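Local coordinates for glycoside hydrolase family protein (Novosphingobium sp. PP1Y, PDB 6Q2F), which is an alpha-L-rhamnosidase that probably hydrolyses terminal alpha-L-rhamnose units from rhamnosylated substrates, at residues 778-783 against 788-793; 845-850 against 855-860. All blocks are in the same frame, centred on the assembly; numbering follows the deposited sequence.

Contact 1 (778-783 against 788-793); sequences GEDLVA and RYKTIY
Leu781 and Tyr789 are the hydrogen-bonded pair of this short antiparallel hairpin. Leu781 N donates to Tyr789 O at 2.8 Å and Tyr789 N to Leu781 O at 2.7 Å. Val782 and Arg788 follow as the non-hydrogen-bonded pair. Beyond the level of Asp780 and Lys790 the backbones diverge, and two waters each lie within hydrogen-bonding distance of Glu779 O and Lys790 O.

The carboxylate of Asp780 is gripped from two sides: OD1 takes Lys790 NZ on its syn lone pair at 2.9 Å, while OD2 takes Arg788 NH1 on its anti lone pair at 2.8 Å. The aspartate lies near the guanidinium plane, although the carboxylate itself is turned 69° from it. Lys790 sets out away from the other strand, but bends at chi2 (-59°) and chi3 (-58°) curl it back alongside Asp780, so that NZ also reaches Glu779 OE1, from above that carboxylate's plane, at 2.9 Å. Two acids and two bases thus form one salt-bridge network, which Asp777 extends through Arg788 NH1.

Apolar packing differs on the two faces. Val782 CG1 sits over the centre of the Arg788 guanidinium, 3.5 Å from CZ, covering one face while Asp780 holds the edge. With Leu781 and Tyr789 on the other face of the sheet, the Leu781 side chain crosses that of Ile792 at about a right angle, its CD1 tight against Ile792 CG1 at 3.4 Å.

Tyr789 OH bonds to Asp763, Ile792 packs on Phe737, and Thr791 lies against Ile868 and Leu872 of helix 868-874. Strand 788-794 runs parallel to strands 734-737 and 818-820, while strand 780-782 pairs antiparallel with 775-777 as well.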
loop_
_atom_site.group_PDB
_atom_site.type_symbol
_atom_site.label_atom_id
_atom_site.label_comp_id
_atom_site.label_asym_id
_atom_site.label_seq_id
_atom_site.Cartn_x
_atom_site.Cartn_y
_atom_site.Cartn_z
ATOM N N GLY A 778 6.724 11.619 32.273
ATOM C CA GLY A 778 5.618 12.056 33.097
ATOM C C GLY A 778 4.420 11.182 32.815
ATOM O O GLY A 778 4.438 9.968 33.037
ATOM N N GLU A 779 3.352 11.798 32.324
ATOM C CA GLU A 779 2.151 11.057 31.980
ATOM C C GLU A 779 2.117 10.681 30.503
ATOM O O GLU A 779 1.173 10.016 30.071
ATOM C CB GLU A 779 0.902 11.869 32.359
ATOM C CG GLU A 779 0.423 12.854 31.270
ATOM C CD GLU A 779 1.143 14.203 31.293
ATOM O OE1 GLU A 779 0.504 15.231 30.951
ATOM O OE2 GLU A 779 2.349 14.236 31.643
ATOM N N ASP A 780 3.142 11.071 29.741
ATOM C CA ASP A 780 3.203 10.900 28.296
ATOM C C ASP A 780 4.052 9.690 27.921
ATOM O O ASP A 780 4.862 9.197 28.705
ATOM C CB ASP A 780 3.814 12.131 27.612
ATOM C CG ASP A 780 2.931 13.367 27.687
ATOM O OD1 ASP A 780 1.713 13.244 27.914
ATOM O OD2 ASP A 780 3.485 14.472 27.501
ATOM N N LEU A 781 3.891 9.250 26.679
ATOM C CA LEU A 781 4.786 8.277 26.070
ATOM C C LEU A 781 5.523 8.962 24.936
ATOM O O LEU A 781 4.894 9.554 24.046
ATOM C CB LEU A 781 4.023 7.070 25.538
ATOM C CG LEU A 781 3.379 6.284 26.662
ATOM C CD1 LEU A 781 2.269 5.401 26.141
ATOM C CD2 LEU A 781 4.446 5.465 27.347
ATOM N N VAL A 782 6.846 8.895 24.973
ATOM C CA VAL A 782 7.646 9.563 23.963
ATOM C C VAL A 782 8.551 8.548 23.292
ATOM O O VAL A 782 8.924 7.522 23.873
ATOM C CB VAL A 782 8.476 10.719 24.548
ATOM C CG1 VAL A 782 7.549 11.768 25.165
ATOM C CG2 VAL A 782 9.449 10.183 25.575
ATOM N N ALA A 783 8.879 8.846 22.044
ATOM C CA ALA A 783 9.802 8.113 21.205
ATOM C C ALA A 783 11.024 8.983 20.958
ATOM O O ALA A 783 10.951 10.207 21.085
ATOM C CB ALA A 783 9.146 7.740 19.866
ATOM N N ARG A 788 5.147 12.030 20.662
ATOM C CA ARG A 788 4.764 12.171 22.061
ATOM C C ARG A 788 3.263 11.971 22.157
ATOM O O ARG A 788 2.498 12.707 21.530
ATOM C CB ARG A 788 5.157 13.551 22.603
ATOM C CG ARG A 788 4.479 13.924 23.925
ATOM C CD ARG A 788 4.869 15.330 24.375
ATOM N NE ARG A 788 6.304 15.443 24.589
ATOM C CZ ARG A 788 6.906 15.124 25.731
ATOM N NH1 ARG A 788 6.191 14.673 26.764
ATOM N NH2 ARG A 788 8.220 15.249 25.842
ATOM N N TYR A 789 2.834 11.007 22.962
ATOM C CA TYR A 789 1.432 10.637 23.031
ATOM C C TYR A 789 0.918 10.719 24.465
ATOM O O TYR A 789 1.634 10.389 25.423
ATOM C CB TYR A 789 1.230 9.221 22.506
ATOM C CG TYR A 789 1.908 8.987 21.178
ATOM C CD1 TYR A 789 1.271 9.336 19.997
ATOM C CD2 TYR A 789 3.180 8.429 21.104
ATOM C CE1 TYR A 789 1.876 9.127 18.760
ATOM C CE2 TYR A 789 3.796 8.194 19.863
ATOM C CZ TYR A 789 3.134 8.559 18.706
ATOM O OH TYR A 789 3.725 8.370 17.486
ATOM N N LYS A 790 -0.358 11.110 24.578
ATOM C CA LYS A 790 -1.068 11.092 25.850
ATOM C C LYS A 790 -1.477 9.687 26.258
ATOM O O LYS A 790 -1.626 9.422 27.454
ATOM C CB LYS A 790 -2.326 11.968 25.788
ATOM C CG LYS A 790 -2.102 13.348 25.224
ATOM C CD LYS A 790 -1.092 14.139 26.020
ATOM C CE LYS A 790 -1.491 14.305 27.474
ATOM N NZ LYS A 790 -0.483 15.158 28.180
ATOM N N THR A 791 -1.671 8.781 25.301
ATOM C CA THR A 791 -2.196 7.467 25.643
ATOM C C THR A 791 -1.921 6.478 24.521
ATOM O O THR A 791 -1.700 6.858 23.365
ATOM C CB THR A 791 -3.700 7.521 25.911
ATOM O OG1 THR A 791 -4.140 6.242 26.371
ATOM C CG2 THR A 791 -4.432 7.846 24.622
ATOM N N ILE A 792 -1.932 5.203 24.888
ATOM C CA ILE A 792 -1.982 4.089 23.957
ATOM C C ILE A 792 -3.431 3.657 23.881
ATOM O O ILE A 792 -4.102 3.547 24.912
ATOM C CB ILE A 792 -1.096 2.918 24.428
ATOM C CG1 ILE A 792 0.385 3.255 24.263
ATOM C CG2 ILE A 792 -1.444 1.639 23.671
ATOM C CD1 ILE A 792 1.321 2.277 24.970
ATOM N N TYR A 793 -3.918 3.411 22.679
ATOM C CA TYR A 793 -5.253 2.864 22.488
ATOM C C TYR A 793 -5.137 1.419 22.016
ATOM O O TYR A 793 -4.365 1.129 21.102
ATOM C CB TYR A 793 -6.036 3.701 21.481
ATOM C CG TYR A 793 -7.407 3.157 21.237
ATOM C CD1 TYR A 793 -8.444 3.432 22.116
ATOM C CD2 TYR A 793 -7.676 2.367 20.120
ATOM C CE1 TYR A 793 -9.718 2.931 21.904
ATOM C CE2 TYR A 793 -8.948 1.860 19.900
ATOM C CZ TYR A 793 -9.963 2.136 20.800
ATOM O OH TYR A 793 -11.228 1.628 20.600
HETATM O O HOH W 1 0.560 7.882 28.405
HETATM O O HOH W 2 -1.477 10.313 29.850
HETATM O O HOH W 3 1.183 16.240 26.804
#

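Contact 2 (845-850 against 855-860); sequences VARLWP and ARVGKG
Val857 meets the last turn of helix 838-848 with both methyls. CG1 butts closely against Leu848 CD2 at 3.5 Å, the two side chains crossing at about a right angle, and CG2 lies 3.8 Å from Arg847 O. Ala855 CB touches Pro850 CG at 3.5 Å, so Ala855 faces the loop that follows the helix. The extended Arg847 chain passes obliquely by Val857, its NE 4.1 Å from CG1, and carries NH2 to 3.9 Å from Gly858 N in the turn after the strand.

This is a helix packed on the hairpin of strands 854-857 and 860-863, with a type II' turn from Val857 to Gly860 closed by backbone bonds in both directions. Cutting Val857 back to an alanine would probably open a gap beside Leu848 CD2 and take away the methyl that NE of Arg847 passes.

Val857 CG1 stands anti to its own N (chi1 -176°), which directs it to the leucine. Further out, Val813 of helix 803-814 and Val862 of strand 860-863 also touch Val857, and Ala810 and Val862 back Leu848. CB of Trp849 points away from strand 854-857, and NE1 bonds to Gly821 O.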
loop_
_atom_site.group_PDB
_atom_site.type_symbol
_atom_site.label_atom_id
_atom_site.label_comp_id
_atom_site.label_asym_id
_atom_site.label_seq_id
_atom_site.Cartn_x
_atom_site.Cartn_y
_atom_site.Cartn_z
ATOM N N VAL A 845 -2.951 -8.972 33.431
ATOM C CA VAL A 845 -4.292 -8.557 33.037
ATOM C C VAL A 845 -5.084 -8.134 34.266
ATOM O O VAL A 845 -5.738 -7.087 34.264
ATOM C CB VAL A 845 -5.004 -9.668 32.248
ATOM C CG1 VAL A 845 -6.480 -9.331 32.090
ATOM C CG2 VAL A 845 -4.367 -9.821 30.865
ATOM N N ALA A 846 -5.011 -8.916 35.350
ATOM C CA ALA A 846 -5.753 -8.550 36.554
ATOM C C ALA A 846 -5.275 -7.215 37.118
ATOM O O ALA A 846 -6.077 -6.453 37.653
ATOM C CB ALA A 846 -5.655 -9.659 37.623
ATOM N N ARG A 847 -3.985 -6.899 36.984
ATOM C CA ARG A 847 -3.484 -5.643 37.540
ATOM C C ARG A 847 -3.936 -4.447 36.711
ATOM O O ARG A 847 -4.365 -3.427 37.267
ATOM C CB ARG A 847 -1.955 -5.662 37.651
ATOM C CG ARG A 847 -1.450 -4.616 38.653
ATOM C CD ARG A 847 0.068 -4.439 38.641
ATOM N NE ARG A 847 0.422 -3.243 39.403
ATOM C CZ ARG A 847 1.665 -2.850 39.669
ATOM N NH1 ARG A 847 2.699 -3.552 39.243
ATOM N NH2 ARG A 847 1.875 -1.750 40.375
ATOM N N LEU A 848 -3.847 -4.541 35.384
ATOM C CA LEU A 848 -4.224 -3.396 34.566
ATOM C C LEU A 848 -5.731 -3.252 34.456
ATOM O O LEU A 848 -6.218 -2.145 34.212
ATOM C CB LEU A 848 -3.626 -3.486 33.155
ATOM C CG LEU A 848 -2.122 -3.541 32.946
ATOM C CD1 LEU A 848 -1.719 -3.005 31.585
ATOM C CD2 LEU A 848 -1.387 -2.839 34.057
ATOM N N TRP A 849 -6.473 -4.343 34.608
ATOM C CA TRP A 849 -7.929 -4.336 34.460
ATOM C C TRP A 849 -8.562 -4.946 35.701
ATOM O O TRP A 849 -9.152 -6.031 35.644
ATOM C CB TRP A 849 -8.351 -5.082 33.193
ATOM C CG TRP A 849 -8.009 -4.311 31.952
ATOM C CD1 TRP A 849 -8.739 -3.311 31.395
ATOM C CD2 TRP A 849 -6.845 -4.467 31.134
ATOM N NE1 TRP A 849 -8.109 -2.835 30.279
ATOM C CE2 TRP A 849 -6.941 -3.523 30.096
ATOM C CE3 TRP A 849 -5.737 -5.316 31.174
ATOM C CZ2 TRP A 849 -5.970 -3.402 29.101
ATOM C CZ3 TRP A 849 -4.764 -5.191 30.187
ATOM C CH2 TRP A 849 -4.890 -4.243 29.169
ATOM N N PRO A 850 -8.461 -4.264 36.850
ATOM C CA PRO A 850 -8.942 -4.870 38.108
ATOM C C PRO A 850 -10.448 -4.967 38.200
ATOM O O PRO A 850 -10.950 -5.774 38.994
ATOM C CB PRO A 850 -8.384 -3.938 39.191
ATOM C CG PRO A 850 -8.266 -2.635 38.521
ATOM C CD PRO A 850 -7.893 -2.925 37.073
ATOM N N ALA A 855 -8.846 2.531 36.311
ATOM C CA ALA A 855 -8.020 2.217 37.461
ATOM C C ALA A 855 -6.681 2.938 37.402
ATOM O O ALA A 855 -6.039 3.014 36.342
ATOM C CB ALA A 855 -7.779 0.712 37.554
ATOM N N ARG A 856 -6.271 3.468 38.553
ATOM C CA ARG A 856 -4.898 3.893 38.764
ATOM C C ARG A 856 -4.053 2.649 38.996
ATOM O O ARG A 856 -4.377 1.811 39.843
ATOM C CB ARG A 856 -4.805 4.854 39.952
ATOM C CG ARG A 856 -4.812 6.346 39.555
ATOM C CD ARG A 856 -5.823 6.613 38.460
ATOM N NE ARG A 856 -5.981 8.037 38.177
ATOM C CZ ARG A 856 -7.133 8.583 37.804
ATOM N NH1 ARG A 856 -8.217 7.819 37.676
ATOM N NH2 ARG A 856 -7.208 9.888 37.573
ATOM N N VAL A 857 -2.985 2.513 38.218
ATOM C CA VAL A 857 -2.179 1.300 38.154
ATOM C C VAL A 857 -0.731 1.760 38.203
ATOM O O VAL A 857 -0.228 2.326 37.219
ATOM C CB VAL A 857 -2.449 0.492 36.872
ATOM C CG1 VAL A 857 -1.673 -0.837 36.870
ATOM C CG2 VAL A 857 -3.955 0.280 36.672
ATOM N N GLY A 858 -0.062 1.517 39.327
ATOM C CA GLY A 858 1.235 2.131 39.513
ATOM C C GLY A 858 1.087 3.632 39.435
ATOM O O GLY A 858 0.136 4.211 39.969
ATOM N N LYS A 859 2.013 4.285 38.745
ATOM C CA LYS A 859 1.870 5.722 38.573
ATOM C C LYS A 859 0.997 6.094 37.378
ATOM O O LYS A 859 0.811 7.285 37.125
ATOM C CB LYS A 859 3.249 6.377 38.438
ATOM C CG LYS A 859 4.222 5.948 39.536
ATOM C CD LYS A 859 5.333 6.972 39.708
ATOM C CE LYS A 859 6.708 6.326 39.678
ATOM N NZ LYS A 859 7.499 6.642 40.898
ATOM N N GLY A 860 0.445 5.117 36.653
ATOM C CA GLY A 860 -0.307 5.369 35.446
ATOM C C GLY A 860 -1.782 5.048 35.581
ATOM O O GLY A 860 -2.351 5.023 36.682
#

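Overall arrangement
Contact 1 closes before contact 2 opens along the chain, and their centres lie 16 Å apart, with nearest atoms about 6 Å from each other and no touch between them. Both reach the same mixed sheet: strand 788-794 pairs in parallel with 818-820, which pairs in turn with 860-863, the partner of 854-857. Contact 1 is thus a pairing between strands of that sheet, whereas contact 2 sets helix 838-848 against one of its hairpins; helix 803-814 comes between them in sequence. Both belong to the part of the chain that matches the alpha-L-rhamnosidase family. Neither includes a sodium ligand, so they read as structural packing of this mixed alpha/beta unit.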